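Side-chain contacts in acyl-CoA dehydrogenase (Mycobacterium thermoresistibile, PDB 3NF4), which binds flavin adenine dinucleotide and, as a member of the acyl-CoA dehydrogenase family, probably oxidises acyl-CoA thioesters to their 2-enoyl products: residues A[357-360]-A[361-364]; A[327-330]-A[331-335]; A[318-321]-A[322-326]. All coordinates share one frame; numbering follows the deposited sequence.

In the fold
The three contacts follow one another along the C-terminal helical domain. Contact 3 forms the start of helix 321-346, and contact 2 continues the same helix directly; their centres are about 14 Å apart. Contact 1 lies on the next helix, 357-367. It touches contact 2, where Ala-364 CB packs at 3.8 Å from Ala-335 O. Contacts 1 and 3 do not touch, and their centres are about 28 Å apart. Contact 2 comes closest to a bound FAD, with the Lys-328 side chain about 8 Å from one. In contact 1 the side chain of Glu-363 is about 10 Å from a bound FAD. In contact 3 the side chain of Ser-325 is about 13 Å from a bound FAD. Each contact also borders another subunit.

Contact 1: residues A[357-360]-A[361-364]; sequences VERY and MREA
Arg-362 and Glu-358 are paired one turn apart on helix 357-367. The arginine can be followed outward from its backbone. Its CB lies 3.6 Å from Arg-359 O. CG is placed anti to its own carbonyl carbon (chi1 -64°) and passes 3.4 Å from Glu-358 O. CD runs on toward the carboxylate, and a bend at chi3 turns the guanidinium side-on to it. NE then bonds Glu-358 OE2 at 2.8 Å, while NH2 bonds Glu-358 OE1 at 2.9 Å. Both bonds are nearly straight, and both use the syn side of the carboxylate oxygens. The planes are 22° apart, and the two bonds together restrain rotation of both groups. Arg-359 CA lies over one face of this guanidinium. The third nitrogen, NH1, bonds Met-210 O of the same chain.

Arg-359 and Glu-363 form a second pair with a looser geometry. A single bond joins Arg-359 NH1 to Glu-363 OE2 at 3.2 Å, and the planes are 56° apart. The Glu-363 OE2 atom also rests 3.2 Å from Arg-359 CG. A water links the groups further: it donates to Glu-363 OE1 and accepts a weak bond from Arg-359 NH1. The other terminal nitrogen, NH2, makes a salt bridge to Asp-40 OD1 of the same chain. Glu-363 OE1 also sits at the edge of the Tyr-360 ring, 3.8 Å from its CD1.

The second subunit borders this helix, with Met-361 packed on its Met-336 and Arg-362 on its Arg-362. Glu-358 to Arg-362 and Arg-359 to Glu-363 are thus two successive i to i+4 salt bridges on one helix, in the all-helical C-terminal domain of an acyl-CoA dehydrogenase, at a subunit interface.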
loop_
_atom_site.group_PDB
_atom_site.type_symbol
_atom_site.label_atom_id
_atom_site.label_comp_id
_atom_site.label_asym_id
_atom_site.label_seq_id
_atom_site.Cartn_x
_atom_site.Cartn_y
_atom_site.Cartn_z
ATOM N N VAL A 357 4.944 -19.437 -13.168
ATOM C CA VAL A 357 4.716 -18.279 -12.282
ATOM C C VAL A 357 5.350 -18.397 -10.861
ATOM O O VAL A 357 5.744 -17.383 -10.274
ATOM C CB VAL A 357 3.222 -17.851 -12.230
ATOM C CG1 VAL A 357 2.795 -17.342 -13.588
ATOM C CG2 VAL A 357 2.311 -19.024 -11.800
ATOM N N GLU A 358 5.484 -19.625 -10.344
ATOM C CA GLU A 358 6.121 -19.807 -9.029
ATOM C C GLU A 358 7.619 -19.511 -9.110
ATOM O O GLU A 358 8.193 -18.949 -8.170
ATOM C CB GLU A 358 5.838 -21.184 -8.422
ATOM C CG GLU A 358 6.541 -22.363 -9.142
ATOM C CD GLU A 358 8.013 -22.551 -8.709
ATOM O OE1 GLU A 358 8.809 -23.134 -9.502
ATOM O OE2 GLU A 358 8.354 -22.088 -7.588
ATOM N N ARG A 359 8.244 -19.846 -10.246
ATOM C CA ARG A 359 9.637 -19.451 -10.476
ATOM C C ARG A 359 9.801 -17.910 -10.598
ATOM O O ARG A 359 10.753 -17.331 -10.042
ATOM C CB ARG A 359 10.203 -20.170 -11.712
ATOM C CG ARG A 359 11.605 -19.688 -12.134
ATOM C CD ARG A 359 12.347 -20.662 -13.134
ATOM N NE ARG A 359 11.660 -20.837 -14.431
ATOM C CZ ARG A 359 11.776 -20.025 -15.487
ATOM N NH1 ARG A 359 12.547 -18.938 -15.464
ATOM N NH2 ARG A 359 11.114 -20.306 -16.602
ATOM N N TYR A 360 8.884 -17.257 -11.329
ATOM C CA TYR A 360 8.980 -15.796 -11.564
ATOM C C TYR A 360 8.934 -15.025 -10.239
ATOM O O TYR A 360 9.716 -14.096 -10.043
ATOM C CB TYR A 360 7.909 -15.283 -12.562
ATOM C CG TYR A 360 8.067 -15.769 -14.025
ATOM C CD1 TYR A 360 9.307 -16.186 -14.529
ATOM C CD2 TYR A 360 6.974 -15.790 -14.897
ATOM C CE1 TYR A 360 9.448 -16.631 -15.848
ATOM C CE2 TYR A 360 7.101 -16.226 -16.185
ATOM C CZ TYR A 360 8.345 -16.637 -16.664
ATOM O OH TYR A 360 8.455 -17.046 -17.973
ATOM N N MET A 361 8.042 -15.437 -9.337
ATOM C CA MET A 361 7.977 -14.923 -7.973
ATOM C C MET A 361 9.268 -15.062 -7.147
ATOM O O MET A 361 9.618 -14.163 -6.401
ATOM C CB MET A 361 6.795 -15.549 -7.215
ATOM C CG MET A 361 6.525 -14.868 -5.906
ATOM S SD MET A 361 5.049 -15.489 -5.062
ATOM C CE MET A 361 5.341 -14.872 -3.399
ATOM N N ARG A 362 9.949 -16.190 -7.264
ATOM C CA ARG A 362 11.236 -16.409 -6.597
ATOM C C ARG A 362 12.364 -15.541 -7.226
ATOM O O ARG A 362 13.226 -15.026 -6.512
ATOM C CB ARG A 362 11.626 -17.917 -6.601
ATOM C CG ARG A 362 10.661 -18.837 -5.800
ATOM C CD ARG A 362 11.173 -20.291 -5.740
ATOM N NE ARG A 362 10.905 -21.069 -6.962
ATOM C CZ ARG A 362 11.825 -21.476 -7.842
ATOM N NH1 ARG A 362 13.110 -21.168 -7.689
ATOM N NH2 ARG A 362 11.465 -22.182 -8.915
ATOM N N GLU A 363 12.325 -15.336 -8.531
ATOM C CA GLU A 363 13.308 -14.488 -9.207
ATOM C C GLU A 363 13.171 -13.000 -8.877
ATOM O O GLU A 363 14.171 -12.273 -8.849
ATOM C CB GLU A 363 13.254 -14.688 -10.738
ATOM C CG GLU A 363 13.910 -15.983 -11.169
ATOM C CD GLU A 363 13.573 -16.482 -12.599
ATOM O OE1 GLU A 363 12.931 -15.777 -13.420
ATOM O OE2 GLU A 363 13.982 -17.630 -12.898
ATOM N N ALA A 364 11.953 -12.537 -8.600
ATOM C CA ALA A 364 11.748 -11.093 -8.425
ATOM C C ALA A 364 12.313 -10.546 -7.102
ATOM O O ALA A 364 12.729 -9.378 -7.047
ATOM C CB ALA A 364 10.229 -10.710 -8.591
HETATM O O HOH W 1 12.977 -16.043 -16.184
#

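Contact 2: residues A[327-330]-A[331-335]; sequences AKLT and ATDAA
Thr-332 turns its hydroxyl back onto the carbonyl of Lys-328, one turn earlier. Its OG1 stands between its own N and carbonyl carbon (chi1 62°), which brings it to 2.9 Å from Lys-328 O as a donor. Thr-332 N bonds the same oxygen at 3.1 Å. The two donors come from opposite faces of the carbonyl plane, so this oxygen is gripped twice. OG1 also bonds Asn-374 ND2.

The Lys-328 side chain bends at chi2 and carries its ammonium across to the threonine hydroxyl. NZ stops 3.9 Å from Thr-332 OG1. Its bonds go instead to Asn-374 OD1 and to the carbonyls of Met-367 and Gly-372. This is the middle of helix 321-346, which packs against helices 247-274 and 289-315 in the helical C-terminal domain of the acyl-CoA dehydrogenase fold. Ala-331 supplies a small surface to both neighbours, and its CB lies 3.2 Å from Ala-327 O.

Leu-329 lies slantwise to Asp-333, with Leu-329 CD1 3.8 Å from Asp-333 OD2. The polar partners of Asp-333 lie elsewhere: OD1 bonds Gln-368 NE2 and Asn-374 ND2, and OD2 has a long, weak ion pair with Arg-378. Thr-330 uses OG1 to bond Ile-326 O, and its side chain packs on Thr-302 of the third subunit.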
loop_
_atom_site.group_PDB
_atom_site.type_symbol
_atom_site.label_atom_id
_atom_site.label_comp_id
_atom_site.label_asym_id
_atom_site.label_seq_id
_atom_site.Cartn_x
_atom_site.Cartn_y
_atom_site.Cartn_z
ATOM N N ALA A 327 13.649 5.003 -11.358
ATOM C CA ALA A 327 13.342 3.875 -12.267
ATOM C C ALA A 327 13.591 2.467 -11.653
ATOM O O ALA A 327 12.757 1.571 -11.766
ATOM C CB ALA A 327 14.091 4.027 -13.609
ATOM N N LYS A 328 14.729 2.283 -10.980
ATOM C CA LYS A 328 15.099 0.983 -10.393
ATOM C C LYS A 328 14.165 0.596 -9.233
ATOM O O LYS A 328 13.657 -0.519 -9.195
ATOM C CB LYS A 328 16.587 1.008 -9.985
ATOM C CG LYS A 328 17.171 -0.340 -9.598
ATOM C CD LYS A 328 16.965 -0.643 -8.108
ATOM C CE LYS A 328 17.617 -1.975 -7.743
ATOM N NZ LYS A 328 17.059 -2.540 -6.500
ATOM N N LEU A 329 13.931 1.525 -8.300
ATOM C CA LEU A 329 12.961 1.347 -7.204
ATOM C C LEU A 329 11.560 0.980 -7.708
ATOM O O LEU A 329 10.962 -0.010 -7.252
ATOM C CB LEU A 329 12.851 2.622 -6.366
ATOM C CG LEU A 329 11.731 2.633 -5.313
ATOM C CD1 LEU A 329 12.120 1.783 -4.126
ATOM C CD2 LEU A 329 11.448 4.024 -4.836
ATOM N N THR A 330 11.040 1.787 -8.634
ATOM C CA THR A 330 9.696 1.617 -9.221
ATOM C C THR A 330 9.564 0.268 -9.928
ATOM O O THR A 330 8.644 -0.507 -9.646
ATOM C CB THR A 330 9.462 2.794 -10.223
ATOM O OG1 THR A 330 9.272 4.000 -9.466
ATOM C CG2 THR A 330 8.264 2.575 -11.153
ATOM N N ALA A 331 10.495 -0.031 -10.823
ATOM C CA ALA A 331 10.442 -1.253 -11.619
ATOM C C ALA A 331 10.594 -2.563 -10.812
ATOM O O ALA A 331 9.970 -3.592 -11.165
ATOM C CB ALA A 331 11.473 -1.189 -12.741
ATOM N N THR A 332 11.387 -2.534 -9.737
ATOM C CA THR A 332 11.556 -3.746 -8.908
ATOM C C THR A 332 10.428 -3.917 -7.897
ATOM O O THR A 332 9.977 -5.042 -7.649
ATOM C CB THR A 332 12.977 -3.854 -8.231
ATOM O OG1 THR A 332 13.206 -2.757 -7.327
ATOM C CG2 THR A 332 14.064 -3.865 -9.284
ATOM N N ASP A 333 9.935 -2.826 -7.313
ATOM C CA ASP A 333 8.691 -2.938 -6.514
ATOM C C ASP A 333 7.533 -3.524 -7.402
ATOM O O ASP A 333 6.762 -4.368 -6.951
ATOM C CB ASP A 333 8.300 -1.621 -5.820
ATOM C CG ASP A 333 9.082 -1.372 -4.468
ATOM O OD1 ASP A 333 9.885 -2.235 -3.994
ATOM O OD2 ASP A 333 8.897 -0.272 -3.858
ATOM N N ALA A 334 7.446 -3.110 -8.665
ATOM C CA ALA A 334 6.413 -3.646 -9.586
ATOM C C ALA A 334 6.571 -5.140 -9.901
ATOM O O ALA A 334 5.567 -5.862 -9.932
ATOM C CB ALA A 334 6.343 -2.827 -10.910
ATOM N N ALA A 335 7.806 -5.607 -10.140
ATOM C CA ALA A 335 8.012 -7.040 -10.392
ATOM C C ALA A 335 7.584 -7.897 -9.185
ATOM O O ALA A 335 6.922 -8.926 -9.350
ATOM C CB ALA A 335 9.472 -7.369 -10.841
#

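Contact 3: residues A[318-321]-A[322-326]; sequences RPYS and QQASI
The N-terminus of helix 321-346 is built here, with Tyr-320 at the N-cap meeting Gln-323 and Ala-324 of the first turn. Tyr-320 O takes the first regular helix bond, from Ala-324 N at 2.9 Å. Ser-321 O follows with a bond from Ser-325 N at 3.2 Å, and Ala-324 N adds a weak one to the same oxygen.

Gln-323 folds its side chain back toward the cap. Its chain bends at chi2 (96°), which brings OE1 against the backbone of the cap residue, 3.3 Å from Tyr-320 CA. The same oxygen is 3.4 Å from the carbonyl carbon, Tyr-320 C. Gln-323 also packs on Ala-310 and Arg-313 of helix 289-315.

In Tyr-320, CG stands between the backbone N and carbonyl carbon (chi1 74°). The ring meets Ala-324 CB obliquely, with CD2 at 4.3 Å from it. Beyond that it packs on Ser-249 and Leu-252 of helix 247-274. The turn packs between helices 247-274 and 289-315 of the C-terminal helical domain of the acyl-CoA dehydrogenase fold, at the end of the loop that follows helix 289-315.

Polar side chains at the start of the helix bond to neighbouring helices. Ser-321 OG bonds Asp-248 OD1 of helix 247-274. Ser-325 OG bonds Gln-377 OE1, and Gln-322 NE2 bonds Ile-381 O, both on helix 374-383. Within the contact, Ser-325 OG comes no nearer than 3.8 Å to Ser-321 O. Just before the cap, Pro-319 packs on Asp-12 of the third subunit, and Arg-318 NH2 makes a salt bridge to that same aspartate.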
loop_
_atom_site.group_PDB
_atom_site.type_symbol
_atom_site.label_atom_id
_atom_site.label_comp_id
_atom_site.label_asym_id
_atom_site.label_seq_id
_atom_site.Cartn_x
_atom_site.Cartn_y
_atom_site.Cartn_z
ATOM N N ARG A 318 22.283 14.617 -20.645
ATOM C CA ARG A 318 21.808 15.402 -19.492
ATOM C C ARG A 318 21.863 14.651 -18.141
ATOM O O ARG A 318 22.046 13.434 -18.125
ATOM C CB ARG A 318 20.400 15.916 -19.778
ATOM C CG ARG A 318 20.400 17.032 -20.825
ATOM C CD ARG A 318 19.069 17.133 -21.527
ATOM N NE ARG A 318 18.033 17.697 -20.671
ATOM C CZ ARG A 318 16.844 18.079 -21.116
ATOM N NH1 ARG A 318 16.552 17.933 -22.407
ATOM N NH2 ARG A 318 15.948 18.598 -20.282
ATOM N N PRO A 319 21.746 15.378 -17.007
ATOM C CA PRO A 319 21.705 14.704 -15.696
ATOM C C PRO A 319 20.535 13.705 -15.580
ATOM O O PRO A 319 19.419 14.016 -15.983
ATOM C CB PRO A 319 21.525 15.869 -14.703
ATOM C CG PRO A 319 21.184 17.085 -15.546
ATOM C CD PRO A 319 21.819 16.847 -16.859
ATOM N N TYR A 320 20.802 12.513 -15.059
ATOM C CA TYR A 320 19.776 11.462 -15.009
ATOM C C TYR A 320 19.876 10.535 -13.763
ATOM O O TYR A 320 19.287 9.464 -13.709
ATOM C CB TYR A 320 19.735 10.672 -16.327
ATOM C CG TYR A 320 20.885 9.729 -16.515
ATOM C CD1 TYR A 320 22.163 10.205 -16.791
ATOM C CD2 TYR A 320 20.697 8.356 -16.424
ATOM C CE1 TYR A 320 23.223 9.350 -16.965
ATOM C CE2 TYR A 320 21.756 7.481 -16.598
ATOM C CZ TYR A 320 23.018 7.985 -16.871
ATOM O OH TYR A 320 24.085 7.126 -17.046
ATOM N N SER A 321 20.617 11.003 -12.768
ATOM C CA SER A 321 20.888 10.280 -11.540
ATOM C C SER A 321 19.641 10.018 -10.675
ATOM O O SER A 321 19.383 8.870 -10.330
ATOM C CB SER A 321 21.912 11.060 -10.731
ATOM O OG SER A 321 22.968 10.207 -10.355
ATOM N N GLN A 322 18.901 11.077 -10.318
ATOM C CA GLN A 322 17.660 10.945 -9.569
ATOM C C GLN A 322 16.706 9.986 -10.287
ATOM O O GLN A 322 16.128 9.092 -9.668
ATOM C CB GLN A 322 16.934 12.295 -9.404
ATOM C CG GLN A 322 17.401 13.218 -8.274
ATOM C CD GLN A 322 17.126 12.687 -6.847
ATOM O OE1 GLN A 322 17.874 11.833 -6.335
ATOM N NE2 GLN A 322 16.089 13.234 -6.191
ATOM N N GLN A 323 16.574 10.186 -11.599
ATOM C CA GLN A 323 15.591 9.503 -12.410
ATOM C C GLN A 323 15.936 8.033 -12.596
ATOM O O GLN A 323 15.030 7.183 -12.729
ATOM C CB GLN A 323 15.390 10.241 -13.737
ATOM C CG GLN A 323 14.832 11.675 -13.544
ATOM C CD GLN A 323 15.886 12.789 -13.519
ATOM O OE1 GLN A 323 17.099 12.546 -13.395
ATOM N NE2 GLN A 323 15.415 14.037 -13.651
ATOM N N ALA A 324 17.233 7.726 -12.570
ATOM C CA ALA A 324 17.695 6.346 -12.599
ATOM C C ALA A 324 17.461 5.579 -11.287
ATOM O O ALA A 324 17.175 4.394 -11.337
ATOM C CB ALA A 324 19.205 6.249 -13.036
ATOM N N SER A 325 17.593 6.249 -10.137
ATOM C CA SER A 325 17.207 5.661 -8.842
ATOM C C SER A 325 15.697 5.378 -8.745
ATOM O O SER A 325 15.268 4.321 -8.256
ATOM C CB SER A 325 17.630 6.561 -7.668
ATOM O OG SER A 325 19.007 6.371 -7.434
ATOM N N ILE A 326 14.920 6.349 -9.211
ATOM C CA ILE A 326 13.467 6.251 -9.249
ATOM C C ILE A 326 13.070 5.074 -10.167
ATOM O O ILE A 326 12.273 4.214 -9.770
ATOM C CB ILE A 326 12.859 7.615 -9.675
ATOM C CG1 ILE A 326 12.990 8.619 -8.529
ATOM C CG2 ILE A 326 11.427 7.492 -10.143
ATOM C CD1 ILE A 326 12.548 10.058 -8.917
#